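Local coordinates for alpha-catenin-like protein hmp-1 (Caenorhabditis elegans, PDB 5XA5) that links cadherin-bound beta-catenin to actin filaments at cell junctions and is required for cell migration and shape changes that enclose and elongate the embryonic body, at residues 173-176 and 177-180. Numbering follows the deposited sequence. Where two conformers were deposited one is given.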
# COMPACT_ATOMS: atom_id res chain seq x y z
N ASP A 173 -8.99 -6.32 33.09
CA ASP A 173 -9.92 -5.29 32.59
C ASP A 173 -9.22 -4.15 31.86
O ASP A 173 -9.70 -3.70 30.82
CB ASP A 173 -10.74 -4.71 33.75
CG ASP A 173 -11.85 -5.63 34.19
OD1 ASP A 173 -12.15 -6.61 33.49
OD2 ASP A 173 -12.43 -5.36 35.27
N ASP A 174 -8.10 -3.68 32.40
CA ASP A 174 -7.39 -2.57 31.77
C ASP A 174 -6.80 -2.98 30.43
O ASP A 174 -6.84 -2.23 29.46
CB ASP A 174 -6.28 -2.04 32.67
CG ASP A 174 -6.82 -1.28 33.88
OD1 ASP A 174 -7.99 -0.85 33.83
OD2 ASP A 174 -6.06 -1.12 34.86
N LEU A 175 -6.25 -4.19 30.37
CA LEU A 175 -5.72 -4.67 29.10
C LEU A 175 -6.85 -4.91 28.10
O LEU A 175 -6.68 -4.63 26.93
CB LEU A 175 -4.90 -5.94 29.30
CG LEU A 175 -3.56 -5.66 29.98
CD1 LEU A 175 -2.97 -6.97 30.50
CD2 LEU A 175 -2.59 -4.99 29.01
N TYR A 176 -8.01 -5.38 28.55
CA TYR A 176 -9.08 -5.59 27.58
C TYR A 176 -9.61 -4.23 27.12
O TYR A 176 -9.98 -4.09 25.96
CB TYR A 176 -10.22 -6.47 28.12
CG TYR A 176 -11.20 -6.84 27.02
CD1 TYR A 176 -10.75 -7.48 25.87
CD2 TYR A 176 -12.56 -6.56 27.12
CE1 TYR A 176 -11.61 -7.82 24.84
CE2 TYR A 176 -13.45 -6.91 26.08
CZ TYR A 176 -12.96 -7.53 24.95
OH TYR A 176 -13.81 -7.87 23.91
N ASN A 177 -9.60 -3.22 27.99
CA ASN A 177 -9.97 -1.88 27.51
C ASN A 177 -9.08 -1.43 26.34
O ASN A 177 -9.56 -0.83 25.37
CB ASN A 177 -9.91 -0.87 28.65
CG ASN A 177 -11.21 -0.78 29.41
OD1 ASN A 177 -12.26 -1.20 28.93
ND2 ASN A 177 -11.14 -0.23 30.62
N LEU A 178 -7.79 -1.72 26.42
CA LEU A 178 -6.86 -1.39 25.35
C LEU A 178 -7.16 -2.24 24.13
O LEU A 178 -7.22 -1.74 23.02
CB LEU A 178 -5.40 -1.58 25.79
CG LEU A 178 -4.82 -0.58 26.80
CD1 LEU A 178 -3.46 -1.05 27.33
CD2 LEU A 178 -4.70 0.81 26.19
N LEU A 179 -7.35 -3.54 24.34
CA LEU A 179 -7.60 -4.45 23.25
C LEU A 179 -8.85 -4.08 22.45
O LEU A 179 -8.87 -4.21 21.23
CB LEU A 179 -7.73 -5.88 23.80
CG LEU A 179 -7.55 -7.00 22.79
CD1 LEU A 179 -6.12 -7.02 22.25
CD2 LEU A 179 -7.89 -8.37 23.40
N ILE A 180 -9.89 -3.61 23.13
CA ILE A 180 -11.14 -3.24 22.46
C ILE A 180 -10.83 -2.23 21.40
O ILE A 180 -11.25 -2.39 20.25
CB ILE A 180 -12.19 -2.68 23.44
CG1 ILE A 180 -12.75 -3.83 24.29
CG2 ILE A 180 -13.34 -1.97 22.69
CD1 ILE A 180 -13.49 -3.36 25.51
O HOH W 1 -8.53 0.97 31.39
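The carbonyl oxygen of Tyr176 takes the backbone N-H of Ile180, with Ile180 N 2.9 Å from Tyr176 O. Asp173 O to Asn177 N and Leu175 O to Leu179 N, both 2.9 Å, and a longer bond from Leu178 N to Asp174 O continue this i to i+4 ladder of helix 169-196. The side chains meet at both i+3 and i+4 spacings. Tyr176 CG stands anti to the backbone N (chi1 -171°), which swings the phenol toward the next turn. There Ile180 CG1 sits over one ring face, 3.8 Å from the Tyr176 ring centroid and displaced toward the rim, a CH-pi contact; Ile180 CD1 reaches Tyr176 CE2 at 3.6 Å. Leu179 CD2 instead meets the ring edge, 3.9 Å from Tyr176 CD1. The ring stacks with Tyr221 of helix 200-229, and the Tyr176 side chain touches Met163 of helix 117-165, packing helix 169-196 against both in this N-terminal vinculin-family region. Replacing Tyr176 with an alanine would probably strip Ile180 CG1 of its aromatic face and leave Tyr221 without its stacking mate. On the exposed polar flank, a water donates to Asp174 OD1 (3.1 Å) and accepts from Asn177 ND2 (3.0 Å), a two-way role that couples carboxylate and amide indirectly, whereas the ring contacts are apolar.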